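Local structure of giardin subunit alpha-1 (4EVF) at residues N90-M93 / A94-D97; Q168-T171 / A172-I175; K242-E245 / K246-R249. The protein is an annexin that binds calcium and, in a calcium-dependent way, phospholipids such as phosphatidylserine, and, as a giardin, is thought to take part in parasite attachment to the intestinal mucosa. One frame throughout, in Å; residues are numbered along the deposited sequence.

Interaction 1. Residues N90-M93 / A94-D97; sequences NDHM and AFFD
Phe95 lies back under the residues that lead into its own helix, and its side chain can be followed outward atom by atom. Phe95 CB starts 3.2 Å from His92 O. CG and CD1 then pass beneath the carbonyl of Asp91, whose O stands over one face of the ring, offset toward the rim, while Phe95 CD2 runs by His92 CA at 3.8 Å. At the far end Phe95 CE2 comes within 3.9 Å of His92 CD2, and the tip, Phe95 CZ, meets Asn90 CB at 3.7 Å. The Asn90 amide, turned 45° from the ring, gives its ND2 to a hydrogen bond with Asp129 O. The His92 and Phe95 rings are nearly parallel but slid so far apart that they barely overlap; His92 ND1 is hydrogen-bonded to Thr212. Phe96 repeats the theme one residue on, with His92 O above the centre of its ring. Both carbonyls also take helical bonds, Asp91 O from Phe95 N at 2.9 Å and His92 O from Phe96 N.

Asp91 turns its CG anti to the backbone N (chi1 -166°), which folds the carboxylate over the first turn. Asp91 OD1 accepts from Ala94 N at 3.1 Å, the N-H approaching from above the carboxylate plane, and Asp91 CG rests on Ala94 CB at 3.4 Å. Asp97 sends its carboxylate to Arg247 and Arg250 in salt bridges. Phe95 also packs on helices 74-87 and 135-145, and Phe96 on helix 211-225. This is an aspartate N-cap opening helix 92-100 in the all-helical annexin fold, within the predicted second annexin repeat.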
loop_
_atom_site.group_PDB
_atom_site.type_symbol
_atom_site.label_atom_id
_atom_site.label_comp_id
_atom_site.label_asym_id
_atom_site.label_seq_id
_atom_site.Cartn_x
_atom_site.Cartn_y
_atom_site.Cartn_z
ATOM N N ASN A 90 11.966 10.630 -9.494
ATOM C CA ASN A 90 10.771 10.304 -8.708
ATOM C C ASN A 90 10.217 8.913 -9.036
ATOM O O ASN A 90 9.938 8.616 -10.193
ATOM C CB ASN A 90 9.673 11.352 -8.904
ATOM C CG ASN A 90 10.049 12.727 -8.347
ATOM O OD1 ASN A 90 10.895 12.860 -7.458
ATOM N ND2 ASN A 90 9.412 13.755 -8.875
ATOM N N ASP A 91 10.046 8.067 -8.016
ATOM C CA ASP A 91 9.527 6.715 -8.228
ATOM C C ASP A 91 8.004 6.722 -8.129
ATOM O O ASP A 91 7.447 6.537 -7.048
ATOM C CB ASP A 91 10.136 5.729 -7.211
ATOM C CG ASP A 91 9.898 4.255 -7.584
ATOM O OD1 ASP A 91 8.907 3.956 -8.289
ATOM O OD2 ASP A 91 10.706 3.386 -7.162
ATOM N N HIS A 92 7.317 6.929 -9.255
ATOM C CA HIS A 92 5.860 7.075 -9.196
ATOM C C HIS A 92 5.155 5.803 -8.719
ATOM O O HIS A 92 4.154 5.871 -8.006
ATOM C CB HIS A 92 5.286 7.526 -10.548
ATOM C CG HIS A 92 5.760 8.878 -10.985
ATOM N ND1 HIS A 92 5.275 9.510 -12.110
ATOM C CD2 HIS A 92 6.670 9.723 -10.444
ATOM C CE1 HIS A 92 5.873 10.679 -12.250
ATOM N NE2 HIS A 92 6.725 10.833 -11.254
ATOM N N MET A 93 5.662 4.640 -9.125
ATOM C CA MET A 93 5.066 3.401 -8.665
ATOM C C MET A 93 5.141 3.325 -7.147
ATOM O O MET A 93 4.157 2.994 -6.490
ATOM C CB MET A 93 5.730 2.183 -9.311
ATOM C CG MET A 93 5.301 1.982 -10.769
ATOM S SD MET A 93 6.099 0.549 -11.521
ATOM C CE MET A 93 7.800 1.103 -11.551
ATOM N N ALA A 94 6.304 3.661 -6.602
ATOM C CA ALA A 94 6.501 3.660 -5.154
ATOM C C ALA A 94 5.575 4.678 -4.483
ATOM O O ALA A 94 5.045 4.423 -3.390
ATOM C CB ALA A 94 7.943 3.961 -4.818
ATOM N N PHE A 95 5.389 5.828 -5.130
ATOM C CA PHE A 95 4.441 6.838 -4.640
ATOM C C PHE A 95 3.069 6.209 -4.389
ATOM O O PHE A 95 2.466 6.426 -3.328
ATOM C CB PHE A 95 4.279 8.006 -5.635
ATOM C CG PHE A 95 5.459 8.949 -5.697
ATOM C CD1 PHE A 95 6.496 8.863 -4.783
ATOM C CD2 PHE A 95 5.521 9.935 -6.684
ATOM C CE1 PHE A 95 7.585 9.736 -4.846
ATOM C CE2 PHE A 95 6.594 10.815 -6.750
ATOM C CZ PHE A 95 7.631 10.714 -5.828
ATOM N N PHE A 96 2.562 5.456 -5.370
ATOM C CA PHE A 96 1.255 4.813 -5.224
ATOM C C PHE A 96 1.237 3.898 -4.003
ATOM O O PHE A 96 0.273 3.907 -3.214
ATOM C CB PHE A 96 0.860 4.008 -6.485
ATOM C CG PHE A 96 0.870 4.812 -7.754
ATOM C CD1 PHE A 96 0.553 6.164 -7.742
ATOM C CD2 PHE A 96 1.226 4.219 -8.960
ATOM C CE1 PHE A 96 0.577 6.908 -8.916
ATOM C CE2 PHE A 96 1.255 4.958 -10.135
ATOM C CZ PHE A 96 0.928 6.303 -10.114
ATOM N N ASP A 97 2.300 3.107 -3.859
ATOM C CA ASP A 97 2.401 2.126 -2.780
ATOM C C ASP A 97 2.452 2.770 -1.394
ATOM O O ASP A 97 1.919 2.220 -0.447
ATOM C CB ASP A 97 3.627 1.222 -2.963
ATOM C CG ASP A 97 3.644 0.523 -4.315
ATOM O OD1 ASP A 97 2.598 0.537 -5.006
ATOM O OD2 ASP A 97 4.703 -0.038 -4.676
#

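Interaction 2. Residues Q168-T171 / A172-I175; sequences QKNT and AYLI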
loop_
_atom_site.group_PDB
_atom_site.type_symbol
_atom_site.label_atom_id
_atom_site.label_comp_id
_atom_site.label_asym_id
_atom_site.label_seq_id
_atom_site.Cartn_x
_atom_site.Cartn_y
_atom_site.Cartn_z
ATOM N N GLN A 168 -17.021 18.123 -18.541
ATOM C CA GLN A 168 -16.538 19.478 -18.780
ATOM C C GLN A 168 -15.037 19.624 -18.546
ATOM O O GLN A 168 -14.497 20.712 -18.691
ATOM C CB GLN A 168 -17.291 20.463 -17.882
ATOM C CG GLN A 168 -18.798 20.402 -18.049
ATOM C CD GLN A 168 -19.545 21.051 -16.900
ATOM O OE1 GLN A 168 -19.019 21.935 -16.217
ATOM N NE2 GLN A 168 -20.780 20.607 -16.674
ATOM N N LYS A 169 -14.365 18.534 -18.190
ATOM C CA LYS A 169 -12.959 18.586 -17.802
ATOM C C LYS A 169 -12.689 19.659 -16.747
ATOM O O LYS A 169 -11.685 20.384 -16.799
ATOM C CB LYS A 169 -12.040 18.766 -19.015
ATOM C CG LYS A 169 -12.065 17.584 -19.970
ATOM N N ASN A 170 -13.600 19.752 -15.786
ATOM C CA ASN A 170 -13.371 20.561 -14.602
ATOM C C ASN A 170 -12.444 19.805 -13.638
ATOM O O ASN A 170 -12.886 19.270 -12.622
ATOM C CB ASN A 170 -14.701 20.914 -13.924
ATOM C CG ASN A 170 -14.512 21.778 -12.687
ATOM O OD1 ASN A 170 -13.388 22.111 -12.320
ATOM N ND2 ASN A 170 -15.612 22.156 -12.049
ATOM N N THR A 171 -11.159 19.756 -13.982
ATOM C CA THR A 171 -10.177 19.006 -13.212
ATOM C C THR A 171 -10.019 19.545 -11.792
ATOM O O THR A 171 -9.612 18.814 -10.900
ATOM C CB THR A 171 -8.803 18.976 -13.917
ATOM O OG1 THR A 171 -8.310 20.309 -14.062
ATOM C CG2 THR A 171 -8.930 18.331 -15.298
ATOM N N ALA A 172 -10.346 20.813 -11.569
ATOM C CA ALA A 172 -10.281 21.344 -10.205
ATOM C C ALA A 172 -11.285 20.620 -9.302
ATOM O O ALA A 172 -10.968 20.268 -8.158
ATOM C CB ALA A 172 -10.516 22.863 -10.186
ATOM N N TYR A 173 -12.487 20.385 -9.819
ATOM C CA TYR A 173 -13.527 19.674 -9.061
ATOM C C TYR A 173 -13.094 18.229 -8.814
ATOM O O TYR A 173 -13.349 17.652 -7.751
ATOM C CB TYR A 173 -14.844 19.696 -9.840
ATOM C CG TYR A 173 -16.044 19.125 -9.113
ATOM C CD1 TYR A 173 -16.974 19.964 -8.511
ATOM C CD2 TYR A 173 -16.259 17.751 -9.047
ATOM C CE1 TYR A 173 -18.068 19.459 -7.852
ATOM C CE2 TYR A 173 -17.355 17.229 -8.383
ATOM C CZ TYR A 173 -18.258 18.096 -7.783
ATOM O OH TYR A 173 -19.354 17.604 -7.122
ATOM N N LEU A 174 -12.444 17.647 -9.817
ATOM C CA LEU A 174 -11.976 16.270 -9.742
ATOM C C LEU A 174 -10.925 16.082 -8.649
ATOM O O LEU A 174 -10.985 15.121 -7.873
ATOM C CB LEU A 174 -11.419 15.852 -11.090
ATOM C CG LEU A 174 -12.327 15.117 -12.077
ATOM C CD1 LEU A 174 -13.807 15.336 -11.871
ATOM C CD2 LEU A 174 -11.885 15.414 -13.529
ATOM N N ILE A 175 -9.966 17.002 -8.591
ATOM C CA ILE A 175 -8.873 16.916 -7.632
ATOM C C ILE A 175 -9.419 17.056 -6.212
ATOM O O ILE A 175 -9.051 16.309 -5.307
ATOM C CB ILE A 175 -7.804 17.987 -7.922
ATOM C CG1 ILE A 175 -7.105 17.689 -9.255
ATOM C CG2 ILE A 175 -6.782 18.051 -6.811
ATOM C CD1 ILE A 175 -6.359 18.881 -9.836
HETATM O O HOH W 1 -10.976 22.999 -13.349
#
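The amide of Asn170 and the ring of Tyr173 are the flat groups here, their planes 57° apart and the two side chains crossing at a slant. The amide ND2 of Asn170 comes to the ring obliquely, and its close neighbour is Tyr173 CB, at 3.4 Å. Asn170 is the N-cap of helix 171-180, in the predicted third annexin repeat. Its CG stands anti to the backbone N (chi1 -179°), carrying the amide over the first turn, where Asn170 OD1 accepts from Tyr173 N at 3.2 Å. That donor sits well above the plane of the side-chain amide, not on a lone pair. The same N-H has a weak bond to Asn170 O, which also receives Leu174 N at 3.3 Å.

Just ahead, Lys169 has positive phi and closes the preceding helix in a Schellman motif, with Asn170 then at the centre of an inverse gamma turn, so one helix ends and the next begins within a few residues. Tyr173 turns toward helix 155-167, touching Glu158, Arg161 and Ala165, while Leu174 reaches Ala165 and Ile208. Ile175 packs against helix 135-145.

Thr171 O takes the bond from Ile175 N and also has Ile175 CG1 against it at 3.2 Å. A water links cap and helix: it donates to Asn170 OD1 at 2.8 Å and accepts from Ala172 N at 2.9 Å.

Interaction 3. Residues K242-E245 / K246-R249; sequences KGDE and KRMR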
loop_
_atom_site.group_PDB
_atom_site.type_symbol
_atom_site.label_atom_id
_atom_site.label_comp_id
_atom_site.label_asym_id
_atom_site.label_seq_id
_atom_site.Cartn_x
_atom_site.Cartn_y
_atom_site.Cartn_z
ATOM N N LYS A 242 6.326 -8.281 -14.835
ATOM C CA LYS A 242 7.333 -9.334 -14.752
ATOM C C LYS A 242 7.832 -9.575 -13.329
ATOM O O LYS A 242 9.040 -9.674 -13.094
ATOM C CB LYS A 242 8.507 -9.038 -15.699
ATOM C CG LYS A 242 8.098 -8.937 -17.165
ATOM C CD LYS A 242 9.294 -9.168 -18.089
ATOM C CE LYS A 242 8.883 -9.163 -19.558
ATOM N NZ LYS A 242 10.056 -9.392 -20.463
ATOM N N GLY A 243 6.896 -9.666 -12.387
ATOM C CA GLY A 243 7.216 -9.986 -11.005
ATOM C C GLY A 243 8.030 -8.902 -10.327
ATOM O O GLY A 243 9.192 -9.108 -9.976
ATOM N N ASP A 244 7.416 -7.738 -10.154
ATOM C CA ASP A 244 8.050 -6.598 -9.511
ATOM C C ASP A 244 8.292 -6.901 -8.037
ATOM O O ASP A 244 7.381 -6.750 -7.212
ATOM C CB ASP A 244 7.131 -5.375 -9.628
ATOM C CG ASP A 244 7.779 -4.105 -9.129
ATOM O OD1 ASP A 244 8.742 -4.169 -8.324
ATOM O OD2 ASP A 244 7.321 -3.024 -9.544
ATOM N N GLU A 245 9.510 -7.322 -7.708
ATOM C CA GLU A 245 9.861 -7.630 -6.322
ATOM C C GLU A 245 9.811 -6.404 -5.413
ATOM O O GLU A 245 9.382 -6.495 -4.260
ATOM C CB GLU A 245 11.238 -8.289 -6.237
ATOM C CG GLU A 245 11.266 -9.699 -6.809
ATOM C CD GLU A 245 12.465 -10.508 -6.310
ATOM O OE1 GLU A 245 13.518 -9.903 -6.002
ATOM O OE2 GLU A 245 12.340 -11.747 -6.218
ATOM N N LYS A 246 10.244 -5.259 -5.928
ATOM C CA LYS A 246 10.308 -4.058 -5.089
ATOM C C LYS A 246 8.922 -3.599 -4.621
ATOM O O LYS A 246 8.750 -3.279 -3.446
ATOM C CB LYS A 246 11.077 -2.929 -5.780
ATOM C CG LYS A 246 12.508 -3.310 -6.135
ATOM C CD LYS A 246 13.460 -2.148 -5.935
ATOM C CE LYS A 246 13.092 -0.968 -6.813
ATOM N NZ LYS A 246 13.474 0.337 -6.184
ATOM N N ARG A 247 7.948 -3.595 -5.532
ATOM C CA ARG A 247 6.556 -3.301 -5.173
ATOM C C ARG A 247 5.973 -4.322 -4.207
ATOM O O ARG A 247 5.258 -3.960 -3.272
ATOM C CB ARG A 247 5.663 -3.250 -6.413
ATOM C CG ARG A 247 4.169 -3.249 -6.085
ATOM C CD ARG A 247 3.512 -1.936 -6.505
ATOM N NE ARG A 247 3.288 -1.928 -7.932
ATOM C CZ ARG A 247 2.978 -0.863 -8.664
ATOM N NH1 ARG A 247 2.854 0.350 -8.129
ATOM N NH2 ARG A 247 2.799 -1.031 -9.958
ATOM N N MET A 248 6.243 -5.597 -4.438
ATOM C CA MET A 248 5.675 -6.609 -3.561
ATOM C C MET A 248 6.239 -6.459 -2.156
ATOM O O MET A 248 5.524 -6.672 -1.175
ATOM C CB MET A 248 5.871 -8.026 -4.110
ATOM C CG MET A 248 4.880 -8.374 -5.229
ATOM S SD MET A 248 3.149 -8.010 -4.844
ATOM C CE MET A 248 2.801 -9.361 -3.708
ATOM N N ARG A 249 7.498 -6.054 -2.067
ATOM C CA ARG A 249 8.133 -5.869 -0.766
ATOM C C ARG A 249 7.564 -4.643 -0.050
ATOM O O ARG A 249 7.309 -4.676 1.158
ATOM C CB ARG A 249 9.651 -5.741 -0.902
ATOM C CG ARG A 249 10.320 -5.420 0.425
ATOM C CD ARG A 249 11.434 -4.397 0.266
ATOM N NE ARG A 249 11.763 -3.752 1.539
ATOM C CZ ARG A 249 12.801 -2.944 1.719
ATOM N NH1 ARG A 249 13.625 -2.697 0.715
ATOM N NH2 ARG A 249 13.025 -2.396 2.908
HETATM O O HOH W 2 4.698 -3.281 -10.445
#
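Asp244 and Arg247 meet through one direct hydrogen bond, a water bridge and close packing. Among the direct hydrogen bonds of the turn, the capping one is the straightest: Arg247 N points at Asp244 OD1 over 3.0 Å with an N-H...O angle of 176°, arriving from above the carboxylate plane. Asp244 CG, anti to the backbone N (chi1 -173°), brings the oxygen over the opening turn, where Asp244 OD1 also lies 3.0 Å from Lys246 N. Two backbone bonds continue the helix, Met248 N to Asp244 O and Arg249 N to Glu245 O.

The water-mediated link uses the other carboxylate oxygen. A water donates to Asp244 OD2 at 2.8 Å and accepts a weak bond from Arg247 NH2 at 3.0 Å. No direct salt bridge forms: Asp244 OD2 is 4.5 Å from Arg247 NE and lies well out of the guanidinium plane, with the carboxylate and guanidinium planes 42° apart. Arg247 NH1 forms its salt bridge with Asp97 of helix 92-100.

Packing of aliphatic carbons against polar groups makes up the rest: Arg247 CB sits 3.5 Å from the carboxylate carbon Asp244 CG, and Met248 CG lies 3.6 Å from Asp244 O before the bent chain turns toward Leu288 and Trp292 of helix 284-292. Arg249 leads off to a salt bridge with Asp69, at helix 62-70.

Asp244 is thus the N-cap of helix 245-255, its two oxygens divided between a backbone N-H and a water. A carboxylate here puts negative charge at the positive end of the helix dipole, which would be expected to stabilise its ionised form.

Along the chain the three contacts follow in series, each at the start of a helix: interaction 1 on helix 92-100, interaction 2 on helix 171-180 and interaction 3 on helix 245-255, in the predicted second, third and fourth annexin repeats. Interactions 1 and 3 touch, their centres 12 Å apart, and are joined by the salt bridge from Asp97 OD1 to Arg247 NH1 at 3.1 Å, linking the predicted second and fourth repeats near the centre of the molecule. Interaction 2 stands apart toward the periphery, its centre about 23 Å from that of interaction 1 and 33 Å from that of interaction 3.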